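Local coordinates for ASCH domain-containing protein (Pyrococcus horikoshii, PDB 2Z0T) that has no established function but, as an ASCH domain protein of the PUA clan, probably binds RNA, at residues D38-E43 / L47-K52; K30-K35 / K96-V101. All coordinates share one frame; numbering follows the deposited sequence.

Interaction 1. Residues D38-E43 / L47-K52; sequences DIIIFE and LKVKVK
Val49 O is gripped from across the strand pair by two neighbouring residues: Ile40 N donates a hydrogen bond of 2.9 Å to it, and Ile39 CA adds a weaker C-H contact at 3.4 Å. Ile40 O returns the bond by accepting from Val49 N. Toward the turn, Phe42 N reaches Leu47 O at 2.7 Å with a C=O...N angle of 171°; at the other end Val51 N binds Asp38 O.

With the backbone so paired, the side chains sort by face. On the buried one, Ile40 CG2 sits 3.6 Å above the centre of the Phe42 ring, while Val49 CG2 meets Phe42 CE2 obliquely at 3.6 Å. Leu47 runs beside the ring, pointing the same way, and Ile40 CD1 crosses to Val51 CG2 at 3.8 Å. Met5 and Ile105, from the flanking strands, extend this apolar layer.

The other face pairs isoleucines with lysine chains. A bend at chi2 (-60°) directs Ile41 CD1 onto Lys48 CG, a tight 3.4 Å approach. Lys50, folded at chi2 and chi3, lays its CE against Ile39 CD1 while its ammonium binds Gly37 O. Both lysines thus offer methylenes to the isoleucines. The Asp38 carboxylate turns from the partner strand to take bonds from Trp3 NE1 and the backbone N of Met1 and Lys35. Alternating hydrogen-bonded and non-hydrogen-bonded pairs are the signature of antiparallel strands, here the beta hairpin 39-42/47-57 in the mixed sheet of an ASCH domain.

Interaction 2. Residues K30-K35 / K96-V101; sequences KRRQIK and KKYGVV
The Arg32 guanidinium has Tyr98 CD1 over one face, 3.7 Å above its plane and offset toward the rim, with Tyr98 O and a water at its edge. The Tyr98 ring, turned 80° from the guanidinium plane, receives Arg32 NH2 at its own edge, and Lys97 CD lies over one ring face. Arg32 NH2 hydrogen-bonds Tyr98 O at 3.2 Å, on a lone pair of that carbonyl. The same nitrogen gives a 2.6 Å bond to the water, which in turn donates to Lys97 O.

These carbonyls close helix 92-98, whose last turn gives way at Gly99, with positive phi, to strand 100-107. The positive guanidinium probably interacts favourably with the partial negative charge at the helix's C-terminal end. Arg32 extends from CG to NE to span the distance, with NE held by Tyr27 O. Tyr98 OH binds Glu29 and accepts from Lys97 NZ; an alanine here would probably leave Glu29 and Lys97 NZ without the hydroxyl they share and the Arg32 guanidinium without the ring beside its face.

Deeper in, Arg31 CG packs on Val101 CG1 at 3.9 Å. Bends at chi2 (53°) and chi3 (60°) then lead the Arg31 guanidinium away from the strand to its salt bridge with Asp28.

From the N terminus, strand 2-5 and helix 9-16 come before strand 22-26, which leads into the 30-35 loop, the first half of interaction 2. Strand 39-42 follows, and a short connection, 43-46, returns the chain along 47-52, closing interaction 1 as a local loop. Helices 60-67, 69-72 and 79-87 then intervene before helix 92-98 and strand 100-107 meet the 30-35 loop, closing interaction 2 around some sixty residues. The hairpin is therefore nested inside the larger loop. The two contacts, with centres about 16 Å apart, join where Ile34 CG2 packs on Val51 CG2 at 4.0 Å. Adjacent strands 47-57 and 100-107 carry both into one sheet.

Interaction 1. Residues D38-E43 / L47-K52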
loop_
_atom_site.group_PDB
_atom_site.type_symbol
_atom_site.label_atom_id
_atom_site.label_comp_id
_atom_site.label_asym_id
_atom_site.label_seq_id
_atom_site.Cartn_x
_atom_site.Cartn_y
_atom_site.Cartn_z
ATOM N N ASP A 38 8.206 7.321 9.829
ATOM C CA ASP A 38 9.215 6.769 8.928
ATOM C C ASP A 38 9.019 7.325 7.527
ATOM O O ASP A 38 7.992 7.925 7.222
ATOM C CB ASP A 38 9.111 5.241 8.846
ATOM C CG ASP A 38 9.578 4.549 10.103
ATOM O OD1 ASP A 38 10.144 5.223 10.989
ATOM O OD2 ASP A 38 9.383 3.317 10.197
ATOM N N ILE A 39 10.013 7.100 6.678
ATOM C CA ILE A 39 9.974 7.549 5.298
ATOM C C ILE A 39 10.108 6.349 4.367
ATOM O O ILE A 39 10.850 5.408 4.658
ATOM C CB ILE A 39 11.140 8.522 4.989
ATOM C CG1 ILE A 39 10.987 9.799 5.817
ATOM C CG2 ILE A 39 11.187 8.832 3.495
ATOM C CD1 ILE A 39 9.677 10.525 5.587
ATOM N N ILE A 40 9.378 6.373 3.258
ATOM C CA ILE A 40 9.481 5.296 2.282
ATOM C C ILE A 40 9.979 5.861 0.959
ATOM O O ILE A 40 9.445 6.846 0.451
ATOM C CB ILE A 40 8.130 4.582 2.048
ATOM C CG1 ILE A 40 7.705 3.839 3.319
ATOM C CG2 ILE A 40 8.261 3.586 0.892
ATOM C CD1 ILE A 40 6.340 3.182 3.217
ATOM N N ILE A 41 11.030 5.248 0.425
ATOM C CA ILE A 41 11.597 5.658 -0.855
ATOM C C ILE A 41 11.096 4.636 -1.867
ATOM O O ILE A 41 11.468 3.462 -1.806
ATOM C CB ILE A 41 13.143 5.624 -0.830
ATOM C CG1 ILE A 41 13.669 6.493 0.313
ATOM C CG2 ILE A 41 13.697 6.110 -2.167
ATOM C CD1 ILE A 41 13.275 7.952 0.217
ATOM N N PHE A 42 10.242 5.079 -2.782
ATOM C CA PHE A 42 9.665 4.192 -3.791
ATOM C C PHE A 42 10.425 4.148 -5.113
ATOM O O PHE A 42 10.902 5.166 -5.607
ATOM C CB PHE A 42 8.218 4.603 -4.107
ATOM C CG PHE A 42 7.215 4.210 -3.060
ATOM C CD1 PHE A 42 7.027 2.875 -2.717
ATOM C CD2 PHE A 42 6.411 5.178 -2.457
ATOM C CE1 PHE A 42 6.050 2.506 -1.789
ATOM C CE2 PHE A 42 5.431 4.818 -1.527
ATOM C CZ PHE A 42 5.252 3.480 -1.196
ATOM N N GLU A 43 10.517 2.944 -5.669
ATOM C CA GLU A 43 11.144 2.697 -6.963
ATOM C C GLU A 43 12.436 3.464 -7.236
ATOM O O GLU A 43 12.510 4.263 -8.173
ATOM C CB GLU A 43 10.121 2.994 -8.064
ATOM C CG GLU A 43 10.404 2.351 -9.410
ATOM C CD GLU A 43 10.463 0.836 -9.345
ATOM O OE1 GLU A 43 9.798 0.239 -8.468
ATOM O OE2 GLU A 43 11.167 0.236 -10.187
ATOM N N LEU A 47 9.943 8.512 -6.021
ATOM C CA LEU A 47 8.977 9.126 -5.116
ATOM C C LEU A 47 9.322 8.830 -3.663
ATOM O O LEU A 47 9.711 7.714 -3.322
ATOM C CB LEU A 47 7.566 8.610 -5.418
ATOM C CG LEU A 47 6.473 8.998 -4.415
ATOM C CD1 LEU A 47 6.224 10.503 -4.455
ATOM C CD2 LEU A 47 5.207 8.229 -4.746
ATOM N N LYS A 48 9.187 9.844 -2.816
ATOM C CA LYS A 48 9.460 9.710 -1.392
ATOM C C LYS A 48 8.189 10.100 -0.652
ATOM O O LYS A 48 7.547 11.087 -1.000
ATOM C CB LYS A 48 10.600 10.642 -0.977
ATOM C CG LYS A 48 11.037 10.478 0.466
ATOM C CD LYS A 48 11.974 11.597 0.904
ATOM C CE LYS A 48 13.214 11.680 0.030
ATOM N NZ LYS A 48 14.137 12.747 0.513
ATOM N N VAL A 49 7.815 9.321 0.356
ATOM C CA VAL A 49 6.611 9.627 1.116
ATOM C C VAL A 49 6.844 9.493 2.608
ATOM O O VAL A 49 7.754 8.792 3.047
ATOM C CB VAL A 49 5.434 8.690 0.733
ATOM C CG1 VAL A 49 5.114 8.828 -0.750
ATOM C CG2 VAL A 49 5.785 7.243 1.080
ATOM N N LYS A 50 6.015 10.188 3.379
ATOM C CA LYS A 50 6.077 10.128 4.833
ATOM C C LYS A 50 4.982 9.159 5.265
ATOM O O LYS A 50 3.891 9.171 4.696
ATOM C CB LYS A 50 5.803 11.508 5.437
ATOM C CG LYS A 50 5.546 11.490 6.940
ATOM C CD LYS A 50 6.787 11.127 7.754
ATOM C CE LYS A 50 7.777 12.282 7.796
ATOM N NZ LYS A 50 8.880 12.030 8.766
ATOM N N VAL A 51 5.282 8.309 6.243
ATOM C CA VAL A 51 4.299 7.353 6.755
ATOM C C VAL A 51 3.499 8.063 7.838
ATOM O O VAL A 51 4.060 8.498 8.848
ATOM C CB VAL A 51 4.980 6.112 7.369
ATOM C CG1 VAL A 51 3.925 5.174 7.967
ATOM C CG2 VAL A 51 5.787 5.381 6.305
ATOM N N LYS A 52 2.192 8.184 7.620
ATOM C CA LYS A 52 1.315 8.866 8.567
ATOM C C LYS A 52 0.492 7.909 9.422
ATOM O O LYS A 52 0.004 8.292 10.486
ATOM C CB LYS A 52 0.365 9.805 7.817
ATOM C CG LYS A 52 1.043 10.712 6.793
ATOM C CD LYS A 52 2.063 11.640 7.420
ATOM C CE LYS A 52 1.413 12.660 8.334
ATOM N NZ LYS A 52 2.408 13.654 8.837
#

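Interaction 2. Residues K30-K35 / K96-V101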
loop_
_atom_site.group_PDB
_atom_site.type_symbol
_atom_site.label_atom_id
_atom_site.label_comp_id
_atom_site.label_asym_id
_atom_site.label_seq_id
_atom_site.Cartn_x
_atom_site.Cartn_y
_atom_site.Cartn_z
ATOM N N LYS A 30 9.400 -7.456 6.280
ATOM C CA LYS A 30 9.905 -6.138 5.920
ATOM C C LYS A 30 8.963 -5.025 6.365
ATOM O O LYS A 30 9.396 -4.009 6.902
ATOM C CB LYS A 30 10.118 -6.062 4.406
ATOM C CG LYS A 30 10.613 -4.717 3.907
ATOM C CD LYS A 30 10.877 -4.764 2.409
ATOM C CE LYS A 30 11.441 -3.449 1.895
ATOM N NZ LYS A 30 11.783 -3.546 0.451
ATOM N N ARG A 31 7.670 -5.223 6.147
ATOM C CA ARG A 31 6.678 -4.218 6.514
ATOM C C ARG A 31 6.412 -4.127 8.020
ATOM O O ARG A 31 5.948 -3.099 8.507
ATOM C CB ARG A 31 5.367 -4.499 5.770
ATOM C CG ARG A 31 5.098 -3.594 4.567
ATOM C CD ARG A 31 6.245 -3.555 3.561
ATOM N NE ARG A 31 6.564 -4.861 2.991
ATOM C CZ ARG A 31 7.270 -5.035 1.876
ATOM N NH1 ARG A 31 7.729 -3.987 1.206
ATOM N NH2 ARG A 31 7.524 -6.257 1.431
ATOM N N ARG A 32 6.718 -5.196 8.753
ATOM C CA ARG A 32 6.481 -5.233 10.197
ATOM C C ARG A 32 7.415 -4.369 11.040
ATOM O O ARG A 32 7.384 -4.428 12.267
ATOM C CB ARG A 32 6.530 -6.684 10.690
ATOM C CG ARG A 32 5.356 -7.506 10.181
ATOM C CD ARG A 32 5.425 -8.967 10.579
ATOM N NE ARG A 32 4.215 -9.667 10.159
ATOM C CZ ARG A 32 3.905 -10.912 10.504
ATOM N NH1 ARG A 32 4.720 -11.612 11.283
ATOM N NH2 ARG A 32 2.769 -11.450 10.083
ATOM N N GLN A 33 8.234 -3.554 10.393
ATOM C CA GLN A 33 9.149 -2.702 11.136
ATOM C C GLN A 33 8.920 -1.233 10.824
ATOM O O GLN A 33 9.708 -0.374 11.217
ATOM C CB GLN A 33 10.593 -3.099 10.828
ATOM C CG GLN A 33 10.941 -3.140 9.358
ATOM C CD GLN A 33 12.237 -3.888 9.095
ATOM O OE1 GLN A 33 13.266 -3.609 9.711
ATOM N NE2 GLN A 33 12.192 -4.841 8.173
ATOM N N ILE A 34 7.823 -0.956 10.130
ATOM C CA ILE A 34 7.475 0.407 9.741
ATOM C C ILE A 34 6.506 1.046 10.730
ATOM O O ILE A 34 5.576 0.399 11.209
ATOM C CB ILE A 34 6.830 0.418 8.339
ATOM C CG1 ILE A 34 7.788 -0.217 7.329
ATOM C CG2 ILE A 34 6.468 1.846 7.937
ATOM C CD1 ILE A 34 7.231 -0.275 5.910
ATOM N N LYS A 35 6.728 2.319 11.039
ATOM C CA LYS A 35 5.855 3.027 11.964
ATOM C C LYS A 35 5.671 4.469 11.510
ATOM O O LYS A 35 6.493 4.996 10.759
ATOM C CB LYS A 35 6.443 2.997 13.378
ATOM C CG LYS A 35 7.797 3.687 13.523
ATOM C CD LYS A 35 8.332 3.527 14.939
ATOM C CE LYS A 35 9.684 4.199 15.107
ATOM N NZ LYS A 35 10.697 3.626 14.180
ATOM N N LYS A 96 -2.652 -15.121 3.869
ATOM C CA LYS A 96 -3.135 -15.787 5.074
ATOM C C LYS A 96 -2.063 -15.864 6.161
ATOM O O LYS A 96 -2.362 -15.753 7.351
ATOM C CB LYS A 96 -3.625 -17.200 4.731
ATOM C CG LYS A 96 -5.008 -17.254 4.081
ATOM C CD LYS A 96 -5.093 -16.373 2.842
ATOM C CE LYS A 96 -6.432 -16.508 2.131
ATOM N NZ LYS A 96 -6.513 -15.618 0.935
ATOM N N LYS A 97 -0.813 -16.045 5.749
ATOM C CA LYS A 97 0.300 -16.154 6.686
ATOM C C LYS A 97 0.711 -14.850 7.375
ATOM O O LYS A 97 1.003 -14.838 8.576
ATOM C CB LYS A 97 1.524 -16.729 5.966
ATOM C CG LYS A 97 2.772 -16.808 6.830
ATOM C CD LYS A 97 3.979 -17.246 6.021
ATOM C CE LYS A 97 5.227 -17.326 6.884
ATOM N NZ LYS A 97 6.422 -17.711 6.078
ATOM N N TYR A 98 0.727 -13.758 6.622
ATOM C CA TYR A 98 1.161 -12.464 7.153
ATOM C C TYR A 98 0.092 -11.425 7.455
ATOM O O TYR A 98 0.273 -10.584 8.338
ATOM C CB TYR A 98 2.155 -11.822 6.184
ATOM C CG TYR A 98 3.416 -12.614 5.955
ATOM C CD1 TYR A 98 4.361 -12.765 6.968
ATOM C CD2 TYR A 98 3.671 -13.209 4.719
ATOM C CE1 TYR A 98 5.532 -13.489 6.757
ATOM C CE2 TYR A 98 4.839 -13.937 4.498
ATOM C CZ TYR A 98 5.763 -14.072 5.519
ATOM O OH TYR A 98 6.918 -14.787 5.306
ATOM N N GLY A 99 -1.014 -11.466 6.727
ATOM C CA GLY A 99 -2.032 -10.453 6.925
ATOM C C GLY A 99 -1.693 -9.338 5.948
ATOM O O GLY A 99 -0.710 -9.444 5.212
ATOM N N VAL A 100 -2.479 -8.265 5.951
ATOM C CA VAL A 100 -2.271 -7.157 5.022
ATOM C C VAL A 100 -2.174 -5.827 5.754
ATOM O O VAL A 100 -2.894 -5.593 6.723
ATOM C CB VAL A 100 -3.435 -7.088 4.011
ATOM C CG1 VAL A 100 -3.279 -5.882 3.100
ATOM C CG2 VAL A 100 -3.480 -8.376 3.198
ATOM N N VAL A 101 -1.294 -4.950 5.283
ATOM C CA VAL A 101 -1.136 -3.658 5.930
ATOM C C VAL A 101 -1.471 -2.485 5.014
ATOM O O VAL A 101 -1.120 -2.476 3.831
ATOM C CB VAL A 101 0.305 -3.487 6.483
ATOM C CG1 VAL A 101 1.318 -3.575 5.355
ATOM C CG2 VAL A 101 0.431 -2.152 7.215
HETATM O O HOH W 1 2.175 -13.893 10.851
#